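Local coordinates for early transcribed membrane protein 13 (Plasmodium falciparum, PDB 2VWA) that binds phosphatidylethanolamine through its soluble domain and, as a sporozoite membrane protein, is thought to be essential for liver-stage development of the malaria parasite, at residues D29-S34 with M82-H87; F60-Q65 with Y75-A80; V17-K22 with R68-S73. All blocks are in the same frame, centred on the assembly; numbering follows the deposited sequence.

Contact 1: residues D29-S34 with M82-H87; sequences DIARLS and MDLKYH. With PTY (phosphatidylethanolamine), chain G.
R32 NE donates to D83 OD1 over 2.6 Å, and R32 NH2 reaches D83 OD2 at the same 2.6 Å, so the guanidinium grips the carboxylate side-on, one nitrogen for each oxygen. Both oxygens offer their syn lone pairs and the two flat groups lie only 11° apart, the fork expected of a well-formed arginine-aspartate salt bridge. D29, a turn earlier, adds a long salt bridge, R32 NH1 to D29 OD1 at 3.8 Å, in which no N-H points at the oxygen. The R32-D83 bridge joins helices 21-41 and 74-99, whose local axes come within 9.9 Å, and it forms part of the phosphatidylethanolamine pocket of this UIS3 soluble domain. There PTY C21 lies over one face of the guanidinium, PTY C20 comes closest, 3.8 Å from R32 NH1, and PTY C24 is 3.7 Å from Y86 CD1. The aliphatic part of R32 is used as well. H87, its CG anti to the backbone N (chi1 -178°), turns a ring face to R32 CG, which stands 3.9 Å from the ring centroid in a CH-pi contact; H87 NE2 is hydrogen-bonded to Q36. On the buried side, toward helix 54-67, L84 CD1 packs on A31 CB at 3.9 Å.

Contact 2: residues F60-Q65 with Y75-A80; sequences FVQGLQ and YQENKA
V61 meets E77 first: its CG1 lies 3.8 Å from E77 CG, so one methyl of the branched valine rests on the aliphatic part of an acidic side chain. The same methyl is 4.2 Å from A80 CB, one turn further along helix 74-99, and V61 thus packs against this face of that helix. Q62 follows, and its CG comes within 3.7 Å of E77 OE2, placing the methylene alongside the carboxylate; I10 lies on this side chain too. Three residues on, Q65 supplies the specific bond. Its NE2 donates to E77 OE1 at 3.0 Å with an N-H...O angle of 149°, arriving on the anti side of the carboxylate and somewhat out of its plane, the amide turned steeply against that plane. E77 OE1 also takes a hydrogen bond from N13 ND2, its strongest polar partner. Q65 NE2 donates as well to V61 O at 3.1 Å, from above the carbonyl plane. That carbonyl already accepts the helical bond from Q65 N, and the two donors reach it from opposite faces of its plane. Q65 OE1 accepts from L72 N, which leaves the buried amide held at both ends and its rotation fixed. E77 points its CG away from its own backbone N (chi1 175°) and stays extended, which carries the acid across to Q65. Such neutral donors could help a buried carboxylate keep its charge, although the structure does not settle its ionisation. The two segments run at 125° to each other with axes 10.3 Å apart: they belong to two consecutive helices, 54-67 and 74-99, joined by a short loop and packed at a wide angle.

Contact 3: residues V17-K22 with R68-S73; sequences VDVSIK and RNISLS
D18 and S73 make the polar part of this contact, the serine hydroxyl OG donating to D18 OD1. The modelled separation of D18 OD1 and S73 OG, 2.4 Å, is very short, so the pairing is credible but its exact length is doubtful. S73 occupies the N-cap of helix 74-99, and the same OG caps a backbone N just past the segment, while the S73 backbone N is bonded to the side-chain OE1 of Q76, three residues on, in the manner of a capping box. With OG between the backbone N and the carbonyl carbon (chi1 68°), the hydroxyl can serve both the first turn of its helix and the aspartate of the other segment.

Apolar contacts centre on V19, whose two methyls part company. CG1 turns to I70, at 4.0 Å from I70 CG1, the two side chains crossing at about a right angle; CG2 meets L72 CD1 at 3.9 Å. F27 of helix 21-41 touches both I70 and L72, closing the cluster from that helix.

Backbone atoms also take part. S71 O lies 3.5 Å from V19 CG1, and V17 C is 3.9 Å from S73 CB. Just beyond helix 54-67, N69, with positive phi, forms a Schellman motif, and S20 stands at the N-cap of helix 21-41, so the non-helical lead-in to helix 21-41 lies beside the loop joining helices 54-67 and 74-99. The chemistry implies that a small apolar patch of V19, I70 and L72 joins the two, while D18, placed by a helix N-terminus, would probably be favoured as an anion there.

Contact 1 lies between helices 21-41 and 74-99 and contact 2 between helices 54-67 and 74-99, their centres about 10 Å apart; they share an interior where L84 CD2 meets V61 CG2 at 3.5 Å and A31 packs on L64. Contact 3 ties the lead-in to helix 21-41 to the loop before helix 74-99; its centre is about 9 Å from that of contact 2, and Q76 NE2 probably hydrogen-bonds to V19 O at 2.8 Å. Its tie to contact 1 is slighter: centres about 15 Å apart, I30 against R68. The lipid grades the three: contact 1 touches it, contact 2 reaches it through K79, and the L72 side chain of contact 3 stays about 11 Å away.

Contact 1: residues D29-S34 with M82-H87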
loop_
_atom_site.group_PDB
_atom_site.type_symbol
_atom_site.label_atom_id
_atom_site.label_comp_id
_atom_site.label_asym_id
_atom_site.label_seq_id
_atom_site.Cartn_x
_atom_site.Cartn_y
_atom_site.Cartn_z
ATOM N N ASP A 29 -9.146 -1.436 1.993
ATOM C CA ASP A 29 -9.190 -1.718 3.421
ATOM C C ASP A 29 -8.118 -2.711 3.774
ATOM O O ASP A 29 -7.371 -2.501 4.698
ATOM C CB ASP A 29 -10.550 -2.272 3.859
ATOM C CG ASP A 29 -11.608 -1.214 3.899
ATOM O OD1 ASP A 29 -11.281 -0.039 4.227
ATOM O OD2 ASP A 29 -12.771 -1.557 3.605
ATOM N N ILE A 30 -8.076 -3.807 3.034
ATOM C CA ILE A 30 -7.126 -4.885 3.264
ATOM C C ILE A 30 -5.677 -4.375 3.085
ATOM O O ILE A 30 -4.840 -4.628 3.963
ATOM C CB ILE A 30 -7.414 -6.082 2.310
ATOM C CG1 ILE A 30 -8.786 -6.697 2.636
ATOM C CG2 ILE A 30 -6.281 -7.112 2.389
ATOM C CD1 ILE A 30 -9.302 -7.753 1.628
ATOM N N ALA A 31 -5.406 -3.666 1.975
ATOM C CA ALA A 31 -4.089 -3.057 1.696
ATOM C C ALA A 31 -3.657 -2.103 2.807
ATOM O O ALA A 31 -2.471 -2.082 3.190
ATOM C CB ALA A 31 -4.073 -2.332 0.320
ATOM N N ARG A 32 -4.635 -1.354 3.347
ATOM C CA ARG A 32 -4.383 -0.472 4.499
ATOM C C ARG A 32 -3.818 -1.201 5.696
ATOM O O ARG A 32 -2.767 -0.822 6.216
ATOM C CB ARG A 32 -5.634 0.303 4.914
ATOM C CG ARG A 32 -5.839 1.570 4.120
ATOM C CD ARG A 32 -6.978 2.389 4.717
ATOM N NE ARG A 32 -7.504 3.277 3.706
ATOM C CZ ARG A 32 -8.750 3.727 3.661
ATOM N NH1 ARG A 32 -9.612 3.384 4.598
ATOM N NH2 ARG A 32 -9.123 4.542 2.676
ATOM N N LEU A 33 -4.511 -2.251 6.151
ATOM C CA LEU A 33 -4.050 -2.959 7.352
ATOM C C LEU A 33 -2.772 -3.709 7.064
ATOM O O LEU A 33 -1.932 -3.874 7.926
ATOM C CB LEU A 33 -5.119 -3.908 7.917
ATOM C CG LEU A 33 -6.357 -3.155 8.443
ATOM C CD1 LEU A 33 -7.553 -4.101 8.549
ATOM C CD2 LEU A 33 -6.083 -2.447 9.792
ATOM N N SER A 34 -2.603 -4.142 5.837
ATOM C CA SER A 34 -1.473 -4.985 5.538
ATOM C C SER A 34 -0.149 -4.209 5.536
ATOM O O SER A 34 0.868 -4.691 6.012
ATOM C CB SER A 34 -1.740 -5.748 4.243
ATOM O OG SER A 34 -0.542 -6.230 3.669
HETATM N N MSE A 82 -2.140 6.450 -3.555
HETATM C CA MSE A 82 -2.451 7.701 -2.854
HETATM C C MSE A 82 -3.150 7.445 -1.502
HETATM O O MSE A 82 -2.853 8.105 -0.502
HETATM C CB MSE A 82 -3.281 8.634 -3.747
HETATM C CG MSE A 82 -2.493 9.250 -4.906
HETATM SE SE MSE A 82 -0.774 10.043 -4.275
HETATM C CE MSE A 82 -1.528 11.392 -3.018
ATOM N N ASP A 83 -4.055 6.471 -1.481
ATOM C CA ASP A 83 -4.799 6.152 -0.283
ATOM C C ASP A 83 -3.879 5.576 0.787
ATOM O O ASP A 83 -3.917 5.983 1.924
ATOM C CB ASP A 83 -5.943 5.195 -0.620
ATOM C CG ASP A 83 -6.880 4.969 0.547
ATOM O OD1 ASP A 83 -6.455 4.386 1.581
ATOM O OD2 ASP A 83 -8.063 5.372 0.442
ATOM N N LEU A 84 -3.039 4.634 0.404
ATOM C CA LEU A 84 -2.032 4.090 1.320
ATOM C C LEU A 84 -1.097 5.146 1.885
ATOM O O LEU A 84 -0.749 5.085 3.052
ATOM C CB LEU A 84 -1.230 2.967 0.646
ATOM C CG LEU A 84 -1.743 1.558 0.944
ATOM C CD1 LEU A 84 -3.250 1.461 0.967
ATOM C CD2 LEU A 84 -1.148 0.589 -0.040
ATOM N N LYS A 85 -0.721 6.123 1.078
ATOM C CA LYS A 85 0.035 7.267 1.571
ATOM C C LYS A 85 -0.661 8.002 2.706
ATOM O O LYS A 85 -0.063 8.231 3.754
ATOM C CB LYS A 85 0.349 8.239 0.440
ATOM C CG LYS A 85 1.266 9.397 0.851
ATOM C CD LYS A 85 1.655 10.200 -0.348
ATOM C CE LYS A 85 2.248 11.522 0.071
ATOM N NZ LYS A 85 2.143 12.499 -1.047
ATOM N N TYR A 86 -1.918 8.356 2.511
ATOM C CA TYR A 86 -2.647 9.080 3.488
ATOM C C TYR A 86 -2.724 8.240 4.786
ATOM O O TYR A 86 -2.504 8.768 5.899
ATOM C CB TYR A 86 -4.048 9.457 2.951
ATOM C CG TYR A 86 -4.835 10.432 3.827
ATOM C CD1 TYR A 86 -6.134 10.137 4.258
ATOM C CD2 TYR A 86 -4.261 11.645 4.249
ATOM C CE1 TYR A 86 -6.867 11.043 5.069
ATOM C CE2 TYR A 86 -4.966 12.560 5.050
ATOM C CZ TYR A 86 -6.262 12.251 5.466
ATOM O OH TYR A 86 -6.930 13.162 6.278
ATOM N N HIS A 87 -3.013 6.951 4.633
ATOM C CA HIS A 87 -3.133 6.070 5.743
ATOM C C HIS A 87 -1.797 5.987 6.503
ATOM O O HIS A 87 -1.767 6.170 7.718
ATOM C CB HIS A 87 -3.585 4.684 5.264
ATOM C CG HIS A 87 -3.784 3.696 6.370
ATOM N ND1 HIS A 87 -4.847 3.763 7.247
ATOM C CD2 HIS A 87 -3.058 2.613 6.741
ATOM C CE1 HIS A 87 -4.775 2.763 8.105
ATOM N NE2 HIS A 87 -3.699 2.047 7.821
HETATM C C1 PTY G . -5.208 0.659 15.326
HETATM C C2 PTY G . -0.254 -0.222 18.970
HETATM C C3 PTY G . 0.225 -0.448 17.537
HETATM O O4 PTY G . -6.240 1.039 14.415
HETATM C C5 PTY G . -2.976 1.345 16.180
HETATM C C6 PTY G . -3.932 1.422 14.990
HETATM O O7 PTY G . -4.248 2.786 14.687
HETATM C C8 PTY G . -3.493 3.361 13.570
HETATM O O10 PTY G . -2.286 3.190 13.500
HETATM C C11 PTY G . -4.189 4.183 12.504
HETATM C C12 PTY G . -4.917 5.362 13.150
HETATM C C13 PTY G . -5.243 6.483 12.165
HETATM C C14 PTY G . -6.428 6.146 11.266
HETATM C C15 PTY G . -7.712 6.840 11.717
HETATM C C16 PTY G . -8.949 6.171 11.119
HETATM C C17 PTY G . -9.267 6.765 9.748
HETATM C C18 PTY G . -10.462 6.089 9.087
HETATM C C19 PTY G . -11.027 6.968 7.977
HETATM C C20 PTY G . -10.758 6.366 6.599
HETATM C C21 PTY G . -9.736 7.171 5.803
HETATM C C22 PTY G . -10.378 8.369 5.105
HETATM C C23 PTY G . -10.483 8.179 3.594
HETATM C C24 PTY G . -9.368 8.907 2.845
HETATM C C25 PTY G . -9.162 8.246 1.486
HETATM C C26 PTY G . -7.871 8.676 0.795
HETATM C C27 PTY G . -7.941 8.253 -0.664
HETATM C C28 PTY G . -7.099 9.119 -1.590
HETATM C C29 PTY G . -6.988 8.444 -2.943
HETATM C C30 PTY G . -7.477 1.645 14.890
HETATM C C31 PTY G . -7.505 3.089 15.348
HETATM O O30 PTY G . -8.490 0.966 14.909
HETATM C C32 PTY G . -8.267 3.961 14.355
HETATM C C33 PTY G . -8.674 5.284 15.001
HETATM C C34 PTY G . -10.137 5.626 14.717
HETATM C C35 PTY G . -10.413 7.103 15.005
HETATM C C36 PTY G . -11.700 7.270 15.811
HETATM C C37 PTY G . -12.810 7.888 14.968
HETATM C C38 PTY G . -14.179 7.373 15.403
HETATM C C39 PTY G . -14.813 6.481 14.337
HETATM C C40 PTY G . -16.105 7.092 13.788
HETATM C C41 PTY G . -16.445 6.537 12.407
HETATM C C42 PTY G . -16.371 7.620 11.331
HETATM C C43 PTY G . -17.333 7.328 10.182
HETATM C C44 PTY G . -16.651 7.487 8.837
HETATM P P1 PTY G . -1.923 -1.114 16.085
HETATM O O11 PTY G . -0.570 -1.457 16.904
HETATM O O12 PTY G . -1.826 -1.777 14.729
HETATM O O13 PTY G . -3.104 -1.440 16.974
HETATM O O14 PTY G . -1.870 0.493 15.868
HETATM N N1 PTY G . 0.746 -0.722 19.894
#

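Contact 2: residues F60-Q65 with Y75-A80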
loop_
_atom_site.group_PDB
_atom_site.type_symbol
_atom_site.label_atom_id
_atom_site.label_comp_id
_atom_site.label_asym_id
_atom_site.label_seq_id
_atom_site.Cartn_x
_atom_site.Cartn_y
_atom_site.Cartn_z
ATOM N N PHE A 60 3.745 -2.480 -2.823
ATOM C CA PHE A 60 2.722 -3.085 -1.967
ATOM C C PHE A 60 1.377 -3.316 -2.656
ATOM O O PHE A 60 0.758 -4.363 -2.479
ATOM C CB PHE A 60 2.505 -2.256 -0.697
ATOM C CG PHE A 60 2.626 -3.058 0.527
ATOM C CD1 PHE A 60 1.540 -3.782 1.004
ATOM C CD2 PHE A 60 3.850 -3.159 1.181
ATOM C CE1 PHE A 60 1.672 -4.578 2.141
ATOM C CE2 PHE A 60 3.979 -3.958 2.315
ATOM C CZ PHE A 60 2.897 -4.671 2.787
ATOM N N VAL A 61 0.940 -2.336 -3.433
ATOM C CA VAL A 61 -0.324 -2.436 -4.139
ATOM C C VAL A 61 -0.205 -3.487 -5.260
ATOM O O VAL A 61 -1.152 -4.231 -5.526
ATOM C CB VAL A 61 -0.806 -1.034 -4.682
ATOM C CG1 VAL A 61 -1.988 -1.183 -5.618
ATOM C CG2 VAL A 61 -1.165 -0.093 -3.522
ATOM N N GLN A 62 0.967 -3.554 -5.888
ATOM C CA GLN A 62 1.201 -4.522 -6.943
ATOM C C GLN A 62 1.280 -5.962 -6.439
ATOM O O GLN A 62 0.732 -6.859 -7.075
ATOM C CB GLN A 62 2.406 -4.136 -7.811
ATOM C CG GLN A 62 2.035 -2.984 -8.749
ATOM C CD GLN A 62 3.069 -2.628 -9.801
ATOM O OE1 GLN A 62 2.870 -1.664 -10.555
ATOM N NE2 GLN A 62 4.173 -3.394 -9.871
ATOM N N GLY A 63 1.933 -6.153 -5.291
ATOM C CA GLY A 63 2.112 -7.470 -4.700
ATOM C C GLY A 63 0.772 -7.981 -4.253
ATOM O O GLY A 63 0.391 -9.139 -4.490
ATOM N N LEU A 64 0.014 -7.084 -3.656
ATOM C CA LEU A 64 -1.258 -7.433 -3.079
ATOM C C LEU A 64 -2.233 -7.791 -4.169
ATOM O O LEU A 64 -3.027 -8.708 -3.998
ATOM C CB LEU A 64 -1.754 -6.280 -2.238
ATOM C CG LEU A 64 -2.342 -6.586 -0.881
ATOM C CD1 LEU A 64 -1.814 -7.914 -0.239
ATOM C CD2 LEU A 64 -2.040 -5.366 -0.024
ATOM N N GLN A 65 -2.145 -7.120 -5.310
ATOM C CA GLN A 65 -2.965 -7.511 -6.458
ATOM C C GLN A 65 -2.680 -8.935 -6.930
ATOM O O GLN A 65 -3.629 -9.710 -7.128
ATOM C CB GLN A 65 -2.848 -6.520 -7.618
ATOM C CG GLN A 65 -3.643 -5.268 -7.425
ATOM C CD GLN A 65 -3.350 -4.219 -8.468
ATOM O OE1 GLN A 65 -3.880 -4.263 -9.568
ATOM N NE2 GLN A 65 -2.521 -3.247 -8.118
ATOM N N TYR A 75 -5.718 3.328 -13.287
ATOM C CA TYR A 75 -6.276 4.451 -12.544
ATOM C C TYR A 75 -6.617 4.057 -11.093
ATOM O O TYR A 75 -6.436 4.869 -10.169
ATOM C CB TYR A 75 -7.470 5.083 -13.296
ATOM C CG TYR A 75 -8.461 5.846 -12.434
ATOM C CD1 TYR A 75 -8.381 7.238 -12.260
ATOM C CD2 TYR A 75 -9.511 5.172 -11.817
ATOM C CE1 TYR A 75 -9.331 7.914 -11.457
ATOM C CE2 TYR A 75 -10.434 5.823 -11.031
ATOM C CZ TYR A 75 -10.340 7.165 -10.848
ATOM O OH TYR A 75 -11.311 7.724 -10.054
ATOM N N GLN A 76 -7.075 2.818 -10.888
ATOM C CA GLN A 76 -7.449 2.377 -9.558
ATOM C C GLN A 76 -6.224 2.103 -8.719
ATOM O O GLN A 76 -6.249 2.301 -7.528
ATOM C CB GLN A 76 -8.327 1.138 -9.605
ATOM C CG GLN A 76 -9.802 1.449 -9.596
ATOM C CD GLN A 76 -10.651 0.286 -10.054
ATOM O OE1 GLN A 76 -10.182 -0.586 -10.773
ATOM N NE2 GLN A 76 -11.903 0.261 -9.633
ATOM N N GLU A 77 -5.157 1.658 -9.366
ATOM C CA GLU A 77 -3.904 1.345 -8.705
ATOM C C GLU A 77 -3.245 2.625 -8.188
ATOM O O GLU A 77 -2.823 2.665 -7.046
ATOM C CB GLU A 77 -2.974 0.545 -9.651
ATOM C CG GLU A 77 -1.580 0.274 -9.079
ATOM C CD GLU A 77 -0.707 -0.605 -9.955
ATOM O OE1 GLU A 77 -1.093 -1.779 -10.245
ATOM O OE2 GLU A 77 0.392 -0.118 -10.330
ATOM N N ASN A 78 -3.182 3.666 -9.023
ATOM C CA ASN A 78 -2.704 4.993 -8.595
ATOM C C ASN A 78 -3.547 5.625 -7.486
ATOM O O ASN A 78 -3.024 6.264 -6.575
ATOM C CB ASN A 78 -2.603 5.954 -9.783
ATOM C CG ASN A 78 -1.669 5.447 -10.876
ATOM O OD1 ASN A 78 -0.756 4.659 -10.618
ATOM N ND2 ASN A 78 -1.914 5.875 -12.118
ATOM N N LYS A 79 -4.859 5.454 -7.549
ATOM C CA LYS A 79 -5.705 5.958 -6.493
ATOM C C LYS A 79 -5.464 5.139 -5.164
ATOM O O LYS A 79 -5.456 5.693 -4.066
ATOM C CB LYS A 79 -7.153 5.948 -6.983
ATOM C CG LYS A 79 -8.154 6.574 -6.046
ATOM C CD LYS A 79 -9.481 6.915 -6.743
ATOM C CE LYS A 79 -10.673 6.738 -5.760
ATOM N NZ LYS A 79 -11.806 5.906 -6.361
ATOM N N ALA A 80 -5.179 3.846 -5.281
ATOM C CA ALA A 80 -4.958 3.031 -4.102
ATOM C C ALA A 80 -3.645 3.396 -3.374
ATOM O O ALA A 80 -3.596 3.395 -2.139
ATOM C CB ALA A 80 -5.013 1.547 -4.454
#

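Contact 3: residues V17-K22 with R68-S73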
loop_
_atom_site.group_PDB
_atom_site.type_symbol
_atom_site.label_atom_id
_atom_site.label_comp_id
_atom_site.label_asym_id
_atom_site.label_seq_id
_atom_site.Cartn_x
_atom_site.Cartn_y
_atom_site.Cartn_z
ATOM N N VAL A 17 -9.638 -1.764 -17.251
ATOM C CA VAL A 17 -10.999 -2.155 -16.880
ATOM C C VAL A 17 -11.179 -2.178 -15.347
ATOM O O VAL A 17 -10.695 -3.097 -14.680
ATOM C CB VAL A 17 -11.346 -3.552 -17.448
ATOM C CG1 VAL A 17 -12.790 -3.929 -17.121
ATOM C CG2 VAL A 17 -11.129 -3.565 -18.965
ATOM N N ASP A 18 -11.854 -1.166 -14.806
ATOM C CA ASP A 18 -12.042 -1.024 -13.362
ATOM C C ASP A 18 -12.753 -2.228 -12.720
ATOM O O ASP A 18 -13.671 -2.815 -13.336
ATOM C CB ASP A 18 -12.901 0.211 -13.041
ATOM C CG ASP A 18 -12.240 1.534 -13.396
ATOM O OD1 ASP A 18 -11.010 1.584 -13.613
ATOM O OD2 ASP A 18 -12.974 2.555 -13.438
ATOM N N VAL A 19 -12.344 -2.584 -11.493
ATOM C CA VAL A 19 -13.184 -3.447 -10.657
ATOM C C VAL A 19 -14.273 -2.551 -10.042
ATOM O O VAL A 19 -14.159 -1.328 -10.080
ATOM C CB VAL A 19 -12.389 -4.157 -9.522
ATOM C CG1 VAL A 19 -11.263 -5.020 -10.073
ATOM C CG2 VAL A 19 -11.889 -3.105 -8.431
ATOM N N SER A 20 -15.323 -3.141 -9.482
ATOM C CA SER A 20 -16.388 -2.349 -8.861
ATOM C C SER A 20 -15.919 -1.549 -7.640
ATOM O O SER A 20 -14.925 -1.897 -6.993
ATOM C CB SER A 20 -17.532 -3.262 -8.415
ATOM O OG SER A 20 -17.096 -4.114 -7.374
ATOM N N ILE A 21 -16.652 -0.501 -7.307
ATOM C CA ILE A 21 -16.353 0.279 -6.112
ATOM C C ILE A 21 -16.292 -0.579 -4.816
ATOM O O ILE A 21 -15.365 -0.415 -4.013
ATOM C CB ILE A 21 -17.316 1.493 -5.975
ATOM C CG1 ILE A 21 -17.039 2.497 -7.122
ATOM C CG2 ILE A 21 -17.149 2.182 -4.612
ATOM C CD1 ILE A 21 -17.908 3.835 -7.090
ATOM N N LYS A 22 -17.253 -1.485 -4.622
ATOM C CA LYS A 22 -17.213 -2.408 -3.488
ATOM C C LYS A 22 -15.896 -3.221 -3.365
ATOM O O LYS A 22 -15.271 -3.266 -2.308
ATOM C CB LYS A 22 -18.452 -3.320 -3.484
ATOM C CG LYS A 22 -19.712 -2.607 -3.024
ATOM C CD LYS A 22 -20.917 -3.544 -2.961
ATOM C CE LYS A 22 -22.148 -2.833 -2.352
ATOM N NZ LYS A 22 -22.708 -1.803 -3.319
ATOM N N ARG A 68 -3.830 -11.548 -4.079
ATOM C CA ARG A 68 -5.275 -11.622 -3.882
ATOM C C ARG A 68 -5.970 -11.948 -5.195
ATOM O O ARG A 68 -7.184 -11.982 -5.266
ATOM C CB ARG A 68 -5.793 -10.308 -3.302
ATOM C CG ARG A 68 -5.113 -9.932 -1.990
ATOM C CD ARG A 68 -6.009 -9.081 -1.130
ATOM N NE ARG A 68 -7.331 -9.686 -1.036
ATOM C CZ ARG A 68 -7.653 -10.664 -0.205
ATOM N NH1 ARG A 68 -6.766 -11.160 0.636
ATOM N NH2 ARG A 68 -8.870 -11.149 -0.226
ATOM N N ASN A 69 -5.175 -12.197 -6.231
ATOM C CA ASN A 69 -5.683 -12.402 -7.590
ATOM C C ASN A 69 -6.785 -11.427 -7.945
ATOM O O ASN A 69 -7.882 -11.824 -8.277
ATOM C CB ASN A 69 -6.177 -13.847 -7.793
ATOM C CG ASN A 69 -6.674 -14.097 -9.217
ATOM O OD1 ASN A 69 -5.947 -13.864 -10.200
ATOM N ND2 ASN A 69 -7.928 -14.551 -9.337
ATOM N N ILE A 70 -6.500 -10.144 -7.827
ATOM C CA ILE A 70 -7.436 -9.128 -8.279
ATOM C C ILE A 70 -6.654 -8.142 -9.121
ATOM O O ILE A 70 -5.518 -7.784 -8.781
ATOM C CB ILE A 70 -8.139 -8.412 -7.102
ATOM C CG1 ILE A 70 -9.304 -7.559 -7.613
ATOM C CG2 ILE A 70 -7.149 -7.594 -6.310
ATOM C CD1 ILE A 70 -9.907 -6.635 -6.572
ATOM N N SER A 71 -7.238 -7.710 -10.225
ATOM C CA SER A 71 -6.527 -6.792 -11.072
ATOM C C SER A 71 -7.245 -5.449 -11.145
ATOM O O SER A 71 -8.227 -5.287 -11.885
ATOM C CB SER A 71 -6.298 -7.389 -12.465
ATOM O OG SER A 71 -5.780 -6.390 -13.334
ATOM N N LEU A 72 -6.738 -4.495 -10.366
ATOM C CA LEU A 72 -7.185 -3.106 -10.409
ATOM C C LEU A 72 -6.842 -2.549 -11.754
ATOM O O LEU A 72 -5.940 -3.054 -12.416
ATOM C CB LEU A 72 -6.463 -2.294 -9.336
ATOM C CG LEU A 72 -7.177 -2.069 -7.992
ATOM C CD1 LEU A 72 -8.054 -3.210 -7.561
ATOM C CD2 LEU A 72 -6.215 -1.662 -6.851
ATOM N N SER A 73 -7.568 -1.522 -12.177
ATOM C CA SER A 73 -7.117 -0.747 -13.323
ATOM C C SER A 73 -5.972 0.208 -12.953
ATOM O O SER A 73 -5.759 0.500 -11.763
ATOM C CB SER A 73 -8.280 0.024 -13.916
ATOM O OG SER A 73 -8.699 1.020 -13.028
#